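Local coordinates for odorant-binding protein 1d (PDB 4PT1) that probably binds small hydrophobic odorants in an internal pocket and carries them to olfactory receptors, as a secreted member of the insect PBP/GOBP family, at residues 22-28 and 44-50; 67-73 and 88-92. One frame throughout, in Å; residues are numbered along the deposited sequence.

How the contacts relate
Both contacts join helical elements of the all-helical odorant-binding fold, and both are partly buried, but they sit on opposite sides of the chain's centre, with their own centres about 22 Å apart. Contact 1 packs the end of helix 15-26 against the start of helix 45-57; contact 2 sets helix 69-75, the next helix in the chain, against the end of helix 81-90. No hydrogen bond crosses either one. In contact 1 buried Cys22, Val28, Phe47 and Tyr50 form the inner side, with Gly27 exposed. Contact 2 gathers two leucines and a phenylalanine round a valine; Val88 and Glu72 are buried, while exposed His89, linked to Lys92, lies outside.

Contact 1: 22-28 and 44-50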
ATOM      1  N   CYS A  22       3.868   3.882 -11.355  1.00 11.99           N
ATOM      2  CA  CYS A  22       4.178   4.666 -10.156  1.00 12.95           C
ATOM      3  C   CYS A  22       5.668   4.850  -9.867  1.00 14.58           C
ATOM      4  O   CYS A  22       6.091   5.900  -9.351  1.00 14.20           O
ATOM      5  CB  CYS A  22       3.477   4.082  -8.941  1.00 12.72           C
ATOM      6  SG  CYS A  22       1.676   4.299  -9.000  1.00 13.52           S
ATOM      7  N   ARG A  23       6.457   3.825 -10.150  1.00 15.44           N
ATOM      8  CA  ARG A  23       7.900   3.943  -9.963  1.00 17.60           C
ATOM      9  C   ARG A  23       8.507   4.911 -10.946  1.00 15.92           C
ATOM     10  O   ARG A  23       9.406   5.665 -10.589  1.00 20.30           O
ATOM     11  CB  ARG A  23       8.611   2.599 -10.067  1.00 20.02           C
ATOM     12  CG  ARG A  23       8.627   1.868  -8.736  1.00 25.64           C
ATOM     13  CD  ARG A  23       9.879   1.030  -8.575  1.00 28.45           C
ATOM     14  NE  ARG A  23       9.804  -0.144  -9.425  1.00 33.41           N
ATOM     15  CZ  ARG A  23      10.857  -0.787  -9.913  1.00 38.36           C
ATOM     16  NH1 ARG A  23      12.095  -0.360  -9.655  1.00 37.70           N
ATOM     17  NH2 ARG A  23      10.667  -1.854 -10.674  1.00 39.71           N
ATOM     18  N   SER A  24       8.025   4.881 -12.179  1.00 18.54           N
ATOM     19  CA  SER A  24       8.501   5.823 -13.183  1.00 23.84           C
ATOM     20  C   SER A  24       8.116   7.256 -12.813  1.00 23.04           C
ATOM     21  O   SER A  24       8.932   8.146 -12.973  1.00 27.30           O
ATOM     22  CB  SER A  24       8.057   5.438 -14.597  1.00 29.03           C
ATOM     23  OG  SER A  24       6.715   5.750 -14.873  1.00 32.46           O
ATOM     24  N   SER A  25       6.915   7.463 -12.273  1.00 18.54           N
ATOM     25  CA  SER A  25       6.465   8.824 -11.861  1.00 18.40           C
ATOM     26  C   SER A  25       7.248   9.416 -10.669  1.00 18.97           C
ATOM     27  O   SER A  25       7.654  10.595 -10.674  1.00 21.57           O
ATOM     28  CB  SER A  25       4.965   8.769 -11.536  1.00 22.01           C
ATOM     29  OG  SER A  25       4.478  10.047 -11.190  1.00 29.96           O
ATOM     30  N   THR A  26       7.492   8.595  -9.655  1.00 16.97           N
ATOM     31  CA  THR A  26       7.996   9.062  -8.364  1.00 17.77           C
ATOM     32  C   THR A  26       9.527   9.028  -8.266  1.00 19.26           C
ATOM     33  O   THR A  26      10.127   9.741  -7.445  1.00 21.07           O
ATOM     34  CB  THR A  26       7.419   8.192  -7.243  1.00 16.14           C
ATOM     35  OG1 THR A  26       7.767   6.818  -7.495  1.00 16.31           O
ATOM     36  CG2 THR A  26       5.880   8.354  -7.146  1.00 14.89           C
ATOM     37  N   GLY A  27      10.152   8.193  -9.089  1.00 19.02           N
ATOM     38  CA  GLY A  27      11.620   8.069  -9.122  1.00 22.39           C
ATOM     39  C   GLY A  27      12.157   7.156  -8.029  1.00 26.43           C
ATOM     40  O   GLY A  27      13.323   7.236  -7.636  1.00 27.58           O
ATOM     41  N   VAL A  28      11.300   6.275  -7.532  1.00 25.60           N
ATOM     42  CA  VAL A  28      11.704   5.363  -6.472  1.00 31.89           C
ATOM     43  C   VAL A  28      12.285   4.113  -7.181  1.00 32.53           C
ATOM     44  O   VAL A  28      11.707   3.633  -8.158  1.00 36.79           O
ATOM     45  CB  VAL A  28      10.497   5.098  -5.512  1.00 31.64           C
ATOM     46  CG1 VAL A  28       9.860   3.746  -5.770  1.00 33.59           C
ATOM     47  CG2 VAL A  28      10.905   5.228  -4.051  1.00 29.83           C
ATOM     48  N   ASP A  44      11.962   7.974   2.435  1.00 31.01           N
ATOM     49  CA  ASP A  44      12.284   8.969   1.422  1.00 25.69           C
ATOM     50  C   ASP A  44      10.994   9.593   0.884  1.00 25.61           C
ATOM     51  O   ASP A  44       9.970   8.904   0.755  1.00 24.31           O
ATOM     52  CB  ASP A  44      13.091   8.286   0.324  1.00 32.58           C
ATOM     53  CG  ASP A  44      13.060   9.025  -0.992  1.00 37.20           C
ATOM     54  OD1 ASP A  44      13.514  10.187  -1.058  1.00 51.35           O
ATOM     55  OD2 ASP A  44      12.596   8.418  -1.980  1.00 44.81           O
ATOM     56  N   ASP A  45      11.040  10.902   0.617  1.00 24.21           N
ATOM     57  CA  ASP A  45       9.900  11.627   0.082  1.00 22.03           C
ATOM     58  C   ASP A  45       9.328  10.925  -1.141  1.00 17.31           C
ATOM     59  O   ASP A  45       8.125  10.890  -1.291  1.00 17.12           O
ATOM     60  CB  ASP A  45      10.275  13.062  -0.306  1.00 24.89           C
ATOM     61  CG  ASP A  45      10.435  13.983   0.897  1.00 32.96           C
ATOM     62  OD1 ASP A  45      10.268  13.513   2.040  1.00 38.93           O
ATOM     63  OD2 ASP A  45      10.733  15.180   0.699  1.00 32.33           O
ATOM     64  N   ASP A  46      10.181  10.393  -2.013  1.00 16.98           N
ATOM     65  CA  ASP A  46       9.711   9.676  -3.212  1.00 17.70           C
ATOM     66  C   ASP A  46       9.009   8.362  -2.904  1.00 17.16           C
ATOM     67  O   ASP A  46       8.049   8.014  -3.573  1.00 14.94           O
ATOM     68  CB  ASP A  46      10.851   9.386  -4.189  1.00 18.61           C
ATOM     69  CG  ASP A  46      11.475  10.649  -4.758  1.00 22.74           C
ATOM     70  OD1 ASP A  46      10.723  11.603  -5.005  1.00 23.57           O
ATOM     71  OD2 ASP A  46      12.704  10.667  -4.978  1.00 22.28           O
ATOM     72  N   PHE A  47       9.491   7.625  -1.911  1.00 17.29           N
ATOM     73  CA  PHE A  47       8.780   6.415  -1.501  1.00 18.53           C
ATOM     74  C   PHE A  47       7.356   6.731  -0.987  1.00 16.41           C
ATOM     75  O   PHE A  47       6.393   6.048  -1.338  1.00 15.14           O
ATOM     76  CB  PHE A  47       9.577   5.612  -0.480  1.00 21.08           C
ATOM     77  CG  PHE A  47       8.835   4.413   0.017  1.00 21.72           C
ATOM     78  CD1 PHE A  47       8.644   3.336  -0.811  1.00 23.50           C
ATOM     79  CD2 PHE A  47       8.283   4.400   1.284  1.00 26.74           C
ATOM     80  CE1 PHE A  47       7.931   2.229  -0.370  1.00 24.99           C
ATOM     81  CE2 PHE A  47       7.564   3.306   1.733  1.00 25.13           C
ATOM     82  CZ  PHE A  47       7.388   2.222   0.894  1.00 25.47           C
ATOM     83  N   LYS A  48       7.198   7.772  -0.182  1.00 15.55           N
ATOM     84  CA  LYS A  48       5.859   8.192   0.249  1.00 16.96           C
ATOM     85  C   LYS A  48       4.920   8.479  -0.938  1.00 16.82           C
ATOM     86  O   LYS A  48       3.738   8.092  -0.947  1.00 15.51           O
ATOM     87  CB  LYS A  48       5.952   9.416   1.152  1.00 18.80           C
ATOM     88  CG  LYS A  48       6.858   9.169   2.355  1.00 18.80           C
ATOM     89  CD  LYS A  48       6.713  10.255   3.395  1.00 21.68           C
ATOM     90  CE  LYS A  48       7.693  10.033   4.536  1.00 22.90           C
ATOM     91  NZ  LYS A  48       7.838  11.247   5.380  1.00 26.15           N
ATOM     92  N   CYS A  49       5.448   9.153  -1.948  1.00 15.61           N
ATOM     93  CA  CYS A  49       4.639   9.486  -3.109  1.00 12.39           C
ATOM     94  C   CYS A  49       4.365   8.247  -3.959  1.00 12.93           C
ATOM     95  O   CYS A  49       3.355   8.186  -4.622  1.00 13.23           O
ATOM     96  CB  CYS A  49       5.297  10.608  -3.918  1.00 12.95           C
ATOM     97  SG  CYS A  49       5.207  12.223  -3.086  1.00 16.55           S
ATOM     98  N   TYR A  50       5.240   7.245  -3.878  1.00 13.11           N
ATOM     99  CA  TYR A  50       4.978   5.946  -4.486  1.00 11.68           C
ATOM    100  C   TYR A  50       3.762   5.250  -3.831  1.00 11.52           C
ATOM    101  O   TYR A  50       2.880   4.755  -4.537  1.00 10.47           O
ATOM    102  CB  TYR A  50       6.216   5.076  -4.398  1.00 12.54           C
ATOM    103  CG  TYR A  50       6.019   3.676  -4.906  1.00 12.22           C
ATOM    104  CD1 TYR A  50       6.127   3.387  -6.273  1.00 13.60           C
ATOM    105  CD2 TYR A  50       5.756   2.632  -4.033  1.00 11.76           C
ATOM    106  CE1 TYR A  50       5.971   2.100  -6.730  1.00 16.01           C
ATOM    107  CE2 TYR A  50       5.578   1.332  -4.487  1.00 13.05           C
ATOM    108  CZ  TYR A  50       5.683   1.081  -5.834  1.00 14.67           C
ATOM    109  OH  TYR A  50       5.531  -0.187  -6.259  1.00 14.64           O
TER
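The ring of Tyr50 on helix 45-57 lies among Cys22, Arg23, Thr26 and Val28, and this buried side is the tightly packed part of the contact. Arg23 runs alongside the tyrosine in the same direction, its CG 3.3 Å from Tyr50 CE1, while Val28 crosses the tyrosine side chain at about a right angle and sets CG1 3.8 Å from Tyr50 CD1. With CG anti to the backbone N (chi1 176°), the tyrosine reaches back along helix 15-26, where its OH and Arg23 NE both engage Asp19. Thr26 is wedged between the helices: its methyl CG2 rests 3.5 Å from Tyr50 N, and its OG1, at the edge of the tyrosine ring, turns back to bond Cys22 O at 2.7 Å. That carbonyl also accepts Thr26 N, the two donors arriving from opposite faces. Val28 CG2 presses on the first turn of helix 45-57, 3.5 Å from Phe47 N, beside the cap in which Asp44 OD2 accepts that same N-H from above the carboxylate plane.

The solvent side, at Gly27 and Asp46, is looser and more polar. Gly27 leaves the helix with positive phi, and partly exposed Asp46 brings OD1 to 3.1 Å from Thr26 O, two acceptors that cannot bond each other. Disulfides Cys22-Cys53 and Cys49-Cys100, part of the cysteine framework of insect odorant-binding proteins, anchor both helices. Thr26 OG1 is bonded within its own helix and the ends of Tyr50 and Arg23 to Asp19; with no hydrogen bond crossing, apolar packing and the covalent Cys22-Cys53 link hold the two helices together.

Contact 2: 67-73 and 88-92; sequences FVLEEEL and VHSCK
Aliphatic packing centres on Val88, whose CG1 touches Leu69, Leu73 and the edge of the Phe67 ring. Leu69 CD1 comes closest, 3.5 Å from Val88 CG1, and Leu73 CD2 follows at 3.7 Å from the same methyl. Phe67 CZ is 4.2 Å from Val88 CG1. Both valine methyls touch Glu72 CG, with Val88 CG2 the nearer at 3.9 Å. Leu69 sends its second methyl outward, CD2 standing 3.8 Å from Lys92 CD.

This packing sets the start of helix 69-75, and Phe67 before it, against the end of helix 81-90. Cys91, in segment 88-92, is tied to Cys109 of helix 99-113, as in the disulfide-braced all-helical fold of the PBP/GOBP family; Tyr110 of that helix also covers Phe67 and Val88.

Two aromatic rings take part. The Phe67 ring also lies against the backbone of Lys92, with CD2 3.8 Å from Lys92 O. His89 stands across Leu73 at about a right angle, and both leucine methyls approach its NE2.

Polar bonds run within segments or to outside partners. Lys92 NZ donates to His89 ND1 at 2.9 Å, close to the imidazole plane (13° out of it); the lysine's otherwise extended chain starts from chi1 61° and passes Leu69 on its way there. On the inner side, Glu72 bends at chi2 (74°), its OE2 bonding Tyr110 OH and its OE1 Asn75; the Glu72 side chain is about 4 Å from a bound 2-(2-methoxyethoxy)ethanol, probably from the crystallisation liquor.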
ATOM      1  N   PHE A  67      -8.884  10.388   1.179  1.00 19.73           N
ATOM      2  CA  PHE A  67      -9.088   8.932   1.383  1.00 17.99           C
ATOM      3  C   PHE A  67     -10.519   8.486   1.067  1.00 20.75           C
ATOM      4  O   PHE A  67     -11.480   9.140   1.471  1.00 24.06           O
ATOM      5  CB  PHE A  67      -8.695   8.557   2.819  1.00 18.59           C
ATOM      6  CG  PHE A  67      -8.814   7.086   3.122  1.00 18.55           C
ATOM      7  CD1 PHE A  67      -7.911   6.179   2.593  1.00 18.07           C
ATOM      8  CD2 PHE A  67      -9.838   6.617   3.926  1.00 18.14           C
ATOM      9  CE1 PHE A  67      -8.015   4.838   2.877  1.00 18.95           C
ATOM     10  CE2 PHE A  67      -9.950   5.280   4.221  1.00 19.50           C
ATOM     11  CZ  PHE A  67      -9.044   4.384   3.697  1.00 19.48           C
ATOM     12  N   VAL A  68     -10.664   7.374   0.338  1.00 19.26           N
ATOM     13  CA  VAL A  68     -11.968   6.845  -0.055  1.00 19.99           C
ATOM     14  C   VAL A  68     -12.156   5.416   0.512  1.00 20.73           C
ATOM     15  O   VAL A  68     -11.704   4.426  -0.063  1.00 18.29           O
ATOM     16  CB  VAL A  68     -12.156   6.876  -1.583  1.00 20.94           C
ATOM     17  CG1 VAL A  68     -13.561   6.451  -1.960  1.00 22.03           C
ATOM     18  CG2 VAL A  68     -11.889   8.278  -2.134  1.00 20.72           C
ATOM     19  N   LEU A  69     -12.852   5.334   1.640  1.00 20.02           N
ATOM     20  CA  LEU A  69     -12.980   4.081   2.419  1.00 16.91           C
ATOM     21  C   LEU A  69     -13.546   2.908   1.631  1.00 16.43           C
ATOM     22  O   LEU A  69     -13.037   1.817   1.735  1.00 21.15           O
ATOM     23  CB  LEU A  69     -13.856   4.320   3.650  1.00 18.33           C
ATOM     24  CG  LEU A  69     -14.223   3.130   4.543  1.00 20.08           C
ATOM     25  CD1 LEU A  69     -12.992   2.471   5.149  1.00 20.33           C
ATOM     26  CD2 LEU A  69     -15.167   3.605   5.646  1.00 24.47           C
ATOM     27  N   GLU A  70     -14.600   3.132   0.861  1.00 19.13           N
ATOM     28  CA  GLU A  70     -15.294   2.053   0.155  1.00 18.55           C
ATOM     29  C   GLU A  70     -14.359   1.381  -0.836  1.00 18.44           C
ATOM     30  O   GLU A  70     -14.352   0.154  -0.985  1.00 15.88           O
ATOM     31  CB  GLU A  70     -16.553   2.596  -0.569  1.00 22.67           C
ATOM     32  N   GLU A  71     -13.537   2.189  -1.491  1.00 17.91           N
ATOM     33  CA  GLU A  71     -12.569   1.667  -2.448  1.00 17.44           C
ATOM     34  C   GLU A  71     -11.461   0.891  -1.765  1.00 14.06           C
ATOM     35  O   GLU A  71     -11.014  -0.115  -2.278  1.00 15.66           O
ATOM     36  CB  GLU A  71     -11.986   2.786  -3.305  1.00 18.30           C
ATOM     37  CG  GLU A  71     -13.036   3.468  -4.179  1.00 19.39           C
ATOM     38  CD  GLU A  71     -13.422   2.699  -5.426  1.00 21.49           C
ATOM     39  OE1 GLU A  71     -12.875   1.613  -5.708  1.00 22.16           O
ATOM     40  OE2 GLU A  71     -14.307   3.213  -6.147  1.00 28.55           O
ATOM     41  N   GLU A  72     -11.025   1.350  -0.607  1.00 13.64           N
ATOM     42  CA  GLU A  72      -9.946   0.659   0.089  1.00 13.90           C
ATOM     43  C   GLU A  72     -10.410  -0.689   0.621  1.00 13.29           C
ATOM     44  O   GLU A  72      -9.656  -1.658   0.579  1.00 12.62           O
ATOM     45  CB  GLU A  72      -9.350   1.523   1.201  1.00 13.46           C
ATOM     46  CG  GLU A  72      -8.045   1.005   1.799  1.00 14.32           C
ATOM     47  CD  GLU A  72      -6.814   1.180   0.909  1.00 15.21           C
ATOM     48  OE1 GLU A  72      -6.887   1.149  -0.341  1.00 16.07           O
ATOM     49  OE2 GLU A  72      -5.727   1.330   1.475  1.00 14.57           O
ATOM     50  N   LEU A  73     -11.655  -0.756   1.103  1.00 13.50           N
ATOM     51  CA  LEU A  73     -12.214  -2.022   1.572  1.00 14.12           C
ATOM     52  C   LEU A  73     -12.278  -3.001   0.427  1.00 14.91           C
ATOM     53  O   LEU A  73     -11.960  -4.171   0.598  1.00 18.20           O
ATOM     54  CB  LEU A  73     -13.588  -1.830   2.213  1.00 14.53           C
ATOM     55  CG  LEU A  73     -13.631  -0.995   3.502  1.00 12.41           C
ATOM     56  CD1 LEU A  73     -15.052  -0.653   3.895  1.00 15.92           C
ATOM     57  CD2 LEU A  73     -12.907  -1.654   4.672  1.00 15.84           C
ATOM     58  N   VAL A  88      -8.328  -1.492   7.965  1.00 14.15           N
ATOM     59  CA  VAL A  88      -8.748  -0.309   7.244  1.00 14.65           C
ATOM     60  C   VAL A  88      -9.676   0.582   8.079  1.00 16.82           C
ATOM     61  O   VAL A  88      -9.515   1.812   8.088  1.00 17.14           O
ATOM     62  CB  VAL A  88      -9.406  -0.660   5.894  1.00 14.53           C
ATOM     63  CG1 VAL A  88     -10.035   0.592   5.282  1.00 16.09           C
ATOM     64  CG2 VAL A  88      -8.379  -1.261   4.958  1.00 17.92           C
ATOM     65  N   HIS A  89     -10.625  -0.035   8.785  1.00 15.72           N
ATOM     66  CA  HIS A  89     -11.579   0.711   9.610  1.00 17.81           C
ATOM     67  C   HIS A  89     -10.875   1.392  10.735  1.00 19.77           C
ATOM     68  O   HIS A  89     -11.281   2.490  11.143  1.00 24.69           O
ATOM     69  CB  HIS A  89     -12.728  -0.178  10.112  1.00 16.90           C
ATOM     70  CG  HIS A  89     -13.793  -0.444   9.067  1.00 15.57           C
ATOM     71  ND1 HIS A  89     -14.657   0.508   8.657  1.00 17.78           N
ATOM     72  CD2 HIS A  89     -14.133  -1.600   8.380  1.00 14.51           C
ATOM     73  CE1 HIS A  89     -15.487  -0.004   7.737  1.00 18.54           C
ATOM     74  NE2 HIS A  89     -15.166  -1.296   7.561  1.00 17.15           N
ATOM     75  N   SER A  90      -9.795   0.788  11.231  1.00 18.20           N
ATOM     76  CA  SER A  90      -9.054   1.382  12.348  1.00 20.37           C
ATOM     77  C   SER A  90      -8.197   2.596  11.929  1.00 22.14           C
ATOM     78  O   SER A  90      -7.770   3.383  12.783  1.00 25.35           O
ATOM     79  CB  SER A  90      -8.217   0.324  13.086  1.00 22.72           C
ATOM     80  OG  SER A  90      -7.067  -0.079  12.368  1.00 24.19           O
ATOM     81  N   CYS A  91      -7.991   2.767  10.622  1.00 19.85           N
ATOM     82  CA  CYS A  91      -7.054   3.762  10.073  1.00 21.79           C
ATOM     83  C   CYS A  91      -7.718   4.776   9.136  1.00 23.14           C
ATOM     84  O   CYS A  91      -7.038   5.558   8.451  1.00 22.62           O
ATOM     85  CB  CYS A  91      -5.929   3.014   9.349  1.00 23.25           C
ATOM     86  SG  CYS A  91      -4.901   2.034  10.475  1.00 20.74           S
ATOM     87  N   LYS A  92      -9.049   4.772   9.123  1.00 22.67           N
ATOM     88  CA  LYS A  92      -9.818   5.517   8.131  1.00 25.34           C
ATOM     89  C   LYS A  92      -9.919   7.030   8.393  1.00 25.63           C
ATOM     90  O   LYS A  92     -10.458   7.759   7.549  1.00 28.90           O
ATOM     91  CB  LYS A  92     -11.228   4.930   7.980  1.00 25.92           C
ATOM     92  CG  LYS A  92     -12.097   4.953   9.239  1.00 25.03           C
ATOM     93  CD  LYS A  92     -13.426   4.266   8.961  1.00 24.99           C
ATOM     94  CE  LYS A  92     -14.153   3.858  10.228  1.00 27.20           C
ATOM     95  NZ  LYS A  92     -15.347   3.047   9.870  1.00 27.96           N
TER